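Local atomic coordinates of PmbA-related protein (Thermotoga maritima, PDB entry 1VL4), a protein that is of unconfirmed function but belongs to the peptidase U62 (PmbA/TldD) family and so may act as a metallopeptidase. Residues W198-R203 with G214-E219; S141-K144 with M150-T153. All coordinates share one frame; numbering follows the deposited sequence.

Contact 1. Residues W198-R203 with G214-E219; sequences WYELAR and GKRAAE
Trp198 and Arg216 join the last strand of the long antiparallel sheet, 194-202, to the helix that follows it, 210-223. The indole is met over one face by CB, CD, NE and CZ of the arginine. Arg216 CB lies 3.7 Å from Trp198 CG and makes a CH-pi contact with the five-membered ring, and Arg216 CD follows toward the rim. Arg216 NE comes to 3.5 Å from Trp198 NE1. The guanidinium reaches past this rim, its plane turned 25° from the indole, with Trp198 CZ2 4.0 Å over its centre. Trp198 CG is anti to the backbone N (chi1 -164°), which swings the ring beneath this arm. The axes of 198-202 and 214-219 run roughly antiparallel, at 148°, and approach to 7.6 Å; at this crossing of the beta-loop-alpha connection Trp198 CB lies 3.9 Å from Ala217 N. Ala217 also touches Ala184 of strand 172-188. Glu200 OE2 stands at the guanidinium edge, 4.2 Å from Arg216 NH2, its carboxylate nearly perpendicular and the pair too distant for a salt bridge. Arg216 NE makes its salt bridge with Glu212, one helical turn earlier, while Glu200 OE1 accepts a bond from Asn209 N. Replacing Trp198 by an alanine would probably take away the flat surface under the arginine arm and leave its guanidinium held mainly by Glu212. Lys427 adds a cation-pi contact to the same indole.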
ATOM      1  N   TRP A 198      -9.800  -6.702  19.382  1.00 12.91           N
ATOM      2  CA  TRP A 198      -9.255  -5.793  20.369  1.00 12.24           C
ATOM      3  C   TRP A 198      -7.734  -5.739  20.181  1.00 13.90           C
ATOM      4  O   TRP A 198      -7.136  -6.725  19.770  1.00 13.12           O
ATOM      5  CB  TRP A 198      -9.615  -6.274  21.794  1.00 12.09           C
ATOM      6  CG  TRP A 198      -9.434  -5.214  22.822  1.00 13.60           C
ATOM      7  CD1 TRP A 198      -8.416  -5.080  23.697  1.00 15.83           C
ATOM      8  CD2 TRP A 198     -10.289  -4.086  23.025  1.00 15.58           C
ATOM      9  NE1 TRP A 198      -8.564  -3.927  24.429  1.00 21.65           N
ATOM     10  CE2 TRP A 198      -9.724  -3.316  24.057  1.00 14.26           C
ATOM     11  CE3 TRP A 198     -11.493  -3.672  22.450  1.00 19.90           C
ATOM     12  CZ2 TRP A 198     -10.310  -2.152  24.525  1.00 18.33           C
ATOM     13  CZ3 TRP A 198     -12.088  -2.517  22.926  1.00 18.81           C
ATOM     14  CH2 TRP A 198     -11.495  -1.778  23.952  1.00 23.88           C
ATOM     15  N   TYR A 199      -7.128  -4.599  20.515  1.00 16.16           N
ATOM     16  CA  TYR A 199      -5.673  -4.443  20.504  1.00 15.35           C
ATOM     17  C   TYR A 199      -5.246  -3.610  21.695  1.00 15.99           C
ATOM     18  O   TYR A 199      -6.044  -2.816  22.272  1.00 13.44           O
ATOM     19  CB  TYR A 199      -5.173  -3.758  19.210  1.00 16.56           C
ATOM     20  CG  TYR A 199      -5.653  -2.336  19.050  1.00 17.15           C
ATOM     21  CD1 TYR A 199      -4.937  -1.243  19.574  1.00 21.55           C
ATOM     22  CD2 TYR A 199      -6.836  -2.075  18.399  1.00 24.11           C
ATOM     23  CE1 TYR A 199      -5.462   0.085  19.449  1.00 17.77           C
ATOM     24  CE2 TYR A 199      -7.339  -0.782  18.275  1.00 23.99           C
ATOM     25  CZ  TYR A 199      -6.666   0.276  18.807  1.00 26.63           C
ATOM     26  OH  TYR A 199      -7.233   1.513  18.624  1.00 33.03           O
ATOM     27  N   GLU A 200      -3.991  -3.786  22.073  1.00 14.85           N
ATOM     28  CA  GLU A 200      -3.327  -2.852  23.002  1.00 15.06           C
ATOM     29  C   GLU A 200      -2.001  -2.403  22.328  1.00 17.68           C
ATOM     30  O   GLU A 200      -1.344  -3.179  21.637  1.00 11.09           O
ATOM     31  CB  GLU A 200      -3.066  -3.519  24.359  1.00 15.16           C
ATOM     32  CG  GLU A 200      -4.285  -3.587  25.342  1.00 20.80           C
ATOM     33  CD  GLU A 200      -4.146  -4.608  26.543  1.00 23.99           C
ATOM     34  OE1 GLU A 200      -3.014  -5.072  26.892  1.00 26.22           O
ATOM     35  OE2 GLU A 200      -5.224  -4.924  27.148  1.00 38.41           O
ATOM     36  N   LEU A 201      -1.680  -1.118  22.483  1.00 17.78           N
ATOM     37  CA  LEU A 201      -0.344  -0.543  22.131  1.00 18.84           C
ATOM     38  C   LEU A 201       0.412  -0.350  23.430  1.00 19.07           C
ATOM     39  O   LEU A 201      -0.198  -0.030  24.458  1.00 20.71           O
ATOM     40  CB  LEU A 201      -0.529   0.779  21.399  1.00 20.92           C
ATOM     41  CG  LEU A 201      -0.956   0.567  19.957  1.00 18.67           C
ATOM     42  CD1 LEU A 201      -1.818   1.731  19.476  1.00 27.85           C
ATOM     43  CD2 LEU A 201       0.262   0.379  19.067  1.00 23.44           C
ATOM     44  N   ALA A 202       1.705  -0.653  23.430  1.00 14.59           N
ATOM     45  CA  ALA A 202       2.517  -0.571  24.619  1.00 16.33           C
ATOM     46  C   ALA A 202       3.966  -0.152  24.319  1.00 19.33           C
ATOM     47  O   ALA A 202       4.539  -0.467  23.271  1.00 14.70           O
ATOM     48  CB  ALA A 202       2.520  -1.905  25.315  1.00 21.38           C
ATOM     49  N   ARG A 203       4.562   0.508  25.298  1.00 19.48           N
ATOM     50  CA  ARG A 203       5.989   0.862  25.297  1.00 17.15           C
ATOM     51  C   ARG A 203       6.821  -0.285  25.886  1.00 15.33           C
ATOM     52  O   ARG A 203       8.013  -0.462  25.591  1.00 16.09           O
ATOM     53  CB  ARG A 203       6.149   2.150  26.120  1.00 17.48           C
ATOM     54  CG  ARG A 203       7.507   2.746  25.996  1.00 24.43           C
ATOM     55  CD  ARG A 203       7.672   3.688  24.886  1.00 20.17           C
ATOM     56  NE  ARG A 203       6.671   4.783  24.764  1.00 17.69           N
ATOM     57  CZ  ARG A 203       6.571   5.487  23.638  1.00 13.36           C
ATOM     58  NH1 ARG A 203       7.429   5.274  22.662  1.00 11.64           N
ATOM     59  NH2 ARG A 203       5.673   6.431  23.483  1.00 13.93           N
ATOM     60  N   GLY A 214      -7.282 -11.259  24.236  1.00 12.46           N
ATOM     61  CA  GLY A 214      -8.037 -12.354  23.640  1.00 12.43           C
ATOM     62  C   GLY A 214      -9.456 -12.411  24.184  1.00 11.70           C
ATOM     63  O   GLY A 214     -10.407 -12.568  23.432  1.00 11.58           O
ATOM     64  N   LYS A 215      -9.575 -12.260  25.495  1.00 15.16           N
ATOM     65  CA  LYS A 215     -10.893 -12.235  26.193  1.00 17.32           C
ATOM     66  C   LYS A 215     -11.795 -11.098  25.647  1.00 15.69           C
ATOM     67  O   LYS A 215     -12.939 -11.336  25.267  1.00 13.58           O
ATOM     68  CB  LYS A 215     -10.653 -12.077  27.692  1.00 18.08           C
ATOM     69  CG  LYS A 215     -11.902 -12.223  28.572  1.00 22.58           C
ATOM     70  CD  LYS A 215     -11.684 -11.687  29.983  1.00 25.72           C
ATOM     71  CE  LYS A 215     -12.767 -12.172  30.961  1.00 34.56           C
ATOM     72  NZ  LYS A 215     -12.909 -11.235  32.129  1.00 41.06           N
ATOM     73  N   ARG A 216     -11.279  -9.863  25.582  1.00 11.91           N
ATOM     74  CA  ARG A 216     -12.017  -8.778  24.906  1.00 14.25           C
ATOM     75  C   ARG A 216     -12.426  -9.002  23.447  1.00 14.83           C
ATOM     76  O   ARG A 216     -13.517  -8.620  23.078  1.00 15.43           O
ATOM     77  CB  ARG A 216     -11.320  -7.428  25.035  1.00 15.19           C
ATOM     78  CG  ARG A 216     -11.163  -7.079  26.469  1.00 30.16           C
ATOM     79  CD  ARG A 216     -11.322  -5.624  26.815  1.00 44.80           C
ATOM     80  NE  ARG A 216     -10.096  -5.053  27.368  1.00 50.71           N
ATOM     81  CZ  ARG A 216     -10.052  -3.962  28.133  1.00 53.36           C
ATOM     82  NH1 ARG A 216     -11.168  -3.306  28.454  1.00 57.77           N
ATOM     83  NH2 ARG A 216      -8.886  -3.511  28.569  1.00 57.07           N
ATOM     84  N   ALA A 217     -11.564  -9.587  22.626  1.00 13.24           N
ATOM     85  CA  ALA A 217     -11.916  -9.874  21.270  1.00 12.90           C
ATOM     86  C   ALA A 217     -13.139 -10.810  21.213  1.00 12.95           C
ATOM     87  O   ALA A 217     -14.076 -10.586  20.419  1.00 13.62           O
ATOM     88  CB  ALA A 217     -10.714 -10.480  20.557  1.00 13.54           C
ATOM     89  N   ALA A 218     -13.152 -11.835  22.073  1.00 14.13           N
ATOM     90  CA  ALA A 218     -14.272 -12.792  22.163  1.00 13.69           C
ATOM     91  C   ALA A 218     -15.545 -12.076  22.661  1.00 14.45           C
ATOM     92  O   ALA A 218     -16.583 -12.134  22.017  1.00 15.76           O
ATOM     93  CB  ALA A 218     -13.916 -13.906  23.105  1.00 13.78           C
ATOM     94  N   GLU A 219     -15.434 -11.388  23.794  1.00 14.04           N
ATOM     95  CA  GLU A 219     -16.536 -10.559  24.358  1.00 15.17           C
ATOM     96  C   GLU A 219     -17.146  -9.626  23.314  1.00 13.48           C
ATOM     97  O   GLU A 219     -18.352  -9.515  23.206  1.00 13.97           O
ATOM     98  CB  GLU A 219     -16.047  -9.760  25.570  1.00 14.71           C
ATOM     99  CG  GLU A 219     -15.774 -10.636  26.798  1.00 19.16           C
ATOM    100  CD  GLU A 219     -15.007  -9.918  27.937  1.00 24.60           C
ATOM    101  OE1 GLU A 219     -14.380  -8.850  27.715  1.00 30.94           O
ATOM    102  OE2 GLU A 219     -14.995 -10.462  29.066  1.00 36.55           O
TER

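Contact 2. Residues S141-K144 with M150-T153; sequences SAAK and MVPT
The flat group in the meeting of Ala142, Ala143 and Val151 is the peptide joining the two alanines. Val151 CG2 sits over one face of it, almost straight above the nitrogen, 3.9 Å from Ala143 N. The two alanine methyls project to that same side of the peptide and flank the valine methyl: Ala142 CB lies 3.8 Å from Val151 CG2, and Ala143 CB, at the other end, 4.1 Å from it. The second branch, Val151 CG1, is anti to the backbone N (chi1 -174°), and with this torsion it also comes to 3.8 Å from Ala142 CB. Both branches of the valine therefore meet Ala142, whereas CG2 alone reaches Ala143. Small residues on the helix let the backbones come near, with 6.5 Å between the CA atoms of Ala143 and Val151. The contact belongs to the alpha-turn-beta unit in which the chain folds back from helix 128-143 into strand 148-167 of the antiparallel sheet, so that the C-terminal part of the helix lies on the early part of the strand that follows it. Val151 points toward the helix and Met150 away from it. The Pro152 ring touches Met185 and Ile187 on the neighbouring strand 172-188. Met150 pairs through its backbone with Ile187 and Thr153 with Met185, three residues against two, and Pro152 has helix-like backbone angles; this is consistent with a beta bulge. With no hydrogen bond or charge pair between the segments, the contact rests on dispersion and on the burial of methyl groups, so the fit depends on shape rather than on directed bonds: one valine methyl seated between two alanine methyls, the other against Ala142.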
ATOM      1  N   SER A 141      -7.112 -17.444  24.971  1.00 14.14           N
ATOM      2  CA  SER A 141      -8.172 -16.709  25.645  1.00 15.87           C
ATOM      3  C   SER A 141      -9.299 -16.347  24.702  1.00 14.45           C
ATOM      4  O   SER A 141     -10.448 -16.364  25.102  1.00 14.97           O
ATOM      5  CB  SER A 141      -7.629 -15.435  26.292  1.00 17.85           C
ATOM      6  OG  SER A 141      -6.563 -15.776  27.144  1.00 30.42           O
ATOM      7  N   ALA A 142      -8.977 -15.999  23.461  1.00 11.95           N
ATOM      8  CA  ALA A 142     -10.000 -15.663  22.484  1.00 11.90           C
ATOM      9  C   ALA A 142     -10.803 -16.926  22.161  1.00 13.91           C
ATOM     10  O   ALA A 142     -12.010 -16.838  21.941  1.00 12.85           O
ATOM     11  CB  ALA A 142      -9.377 -15.088  21.213  1.00 14.92           C
ATOM     12  N   ALA A 143     -10.144 -18.086  22.173  1.00 14.02           N
ATOM     13  CA  ALA A 143     -10.794 -19.383  21.771  1.00 13.50           C
ATOM     14  C   ALA A 143     -11.588 -20.095  22.873  1.00 13.64           C
ATOM     15  O   ALA A 143     -12.399 -20.990  22.587  1.00 14.30           O
ATOM     16  CB  ALA A 143      -9.767 -20.336  21.176  1.00 12.53           C
ATOM     17  N   LYS A 144     -11.394 -19.692  24.120  1.00 13.11           N
ATOM     18  CA  LYS A 144     -11.913 -20.437  25.241  1.00 16.20           C
ATOM     19  C   LYS A 144     -13.459 -20.646  25.217  1.00 14.43           C
ATOM     20  O   LYS A 144     -13.939 -21.744  25.422  1.00 13.02           O
ATOM     21  CB  LYS A 144     -11.509 -19.780  26.572  1.00 14.43           C
ATOM     22  CG  LYS A 144     -11.901 -20.666  27.762  1.00 22.65           C
ATOM     23  CD  LYS A 144     -11.737 -19.986  29.115  1.00 27.52           C
ATOM     24  CE  LYS A 144     -12.950 -20.243  30.039  1.00 35.28           C
ATOM     25  NZ  LYS A 144     -13.327 -21.695  30.245  1.00 36.91           N
ATOM     26  N   MET A 150     -14.138 -19.293  15.700  1.00 16.74           N
ATOM     27  CA  MET A 150     -12.745 -19.253  15.357  1.00 18.82           C
ATOM     28  C   MET A 150     -12.087 -17.949  15.746  1.00 13.85           C
ATOM     29  O   MET A 150     -12.732 -16.971  16.190  1.00  9.89           O
ATOM     30  CB  MET A 150     -12.562 -19.501  13.874  1.00 19.28           C
ATOM     31  CG  MET A 150     -12.866 -18.341  12.988  1.00 20.76           C
ATOM     32  SD  MET A 150     -12.587 -18.847  11.274  1.00 37.25           S
ATOM     33  CE  MET A 150     -14.278 -19.171  10.782  1.00 36.93           C
ATOM     34  N   VAL A 151     -10.769 -17.938  15.553  1.00 12.65           N
ATOM     35  CA  VAL A 151      -9.943 -16.786  15.878  1.00 10.91           C
ATOM     36  C   VAL A 151      -9.056 -16.513  14.664  1.00 15.92           C
ATOM     37  O   VAL A 151      -7.944 -17.032  14.552  1.00 18.92           O
ATOM     38  CB  VAL A 151      -9.154 -17.031  17.185  1.00  8.67           C
ATOM     39  CG1 VAL A 151      -8.420 -15.778  17.582  1.00 13.04           C
ATOM     40  CG2 VAL A 151     -10.096 -17.473  18.301  1.00 11.56           C
ATOM     41  N   PRO A 152      -9.570 -15.729  13.714  1.00 17.31           N
ATOM     42  CA  PRO A 152      -8.908 -15.747  12.415  1.00 16.56           C
ATOM     43  C   PRO A 152      -7.523 -15.116  12.459  1.00 13.97           C
ATOM     44  O   PRO A 152      -6.663 -15.455  11.654  1.00  9.18           O
ATOM     45  CB  PRO A 152      -9.840 -14.897  11.544  1.00 16.48           C
ATOM     46  CG  PRO A 152     -11.142 -14.805  12.336  1.00 21.17           C
ATOM     47  CD  PRO A 152     -10.746 -14.840  13.733  1.00 15.53           C
ATOM     48  N   THR A 153      -7.326 -14.184  13.386  1.00 13.85           N
ATOM     49  CA  THR A 153      -6.097 -13.482  13.492  1.00 14.62           C
ATOM     50  C   THR A 153      -5.708 -13.188  14.929  1.00 13.13           C
ATOM     51  O   THR A 153      -6.506 -12.774  15.733  1.00 13.51           O
ATOM     52  CB  THR A 153      -6.135 -12.171  12.656  1.00 15.86           C
ATOM     53  OG1 THR A 153      -6.269 -12.488  11.280  1.00 20.86           O
ATOM     54  CG2 THR A 153      -4.859 -11.370  12.800  1.00 20.04           C
TER

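Contact 1 and contact 2 are neighbours, their centres 12 Å apart, and they follow one another along the chain: helix 128-143 precedes its strand, helix 210-223 follows its own. The two helices touch directly. Ala142 CB comes within 3.5 Å of Gly214 O, and Ala218 CB lies 3.7 Å from Ala142 O, so Ala142 packs against both Val151 and the second helix. Strands 148-167 and 194-202 are separated in the sheet by strand 172-188, which pairs with both and is touched by Ala217. The paired helices thus pack onto one sheet within the central family region, about 17 and 26 Å (contact centres) from the chain's centre.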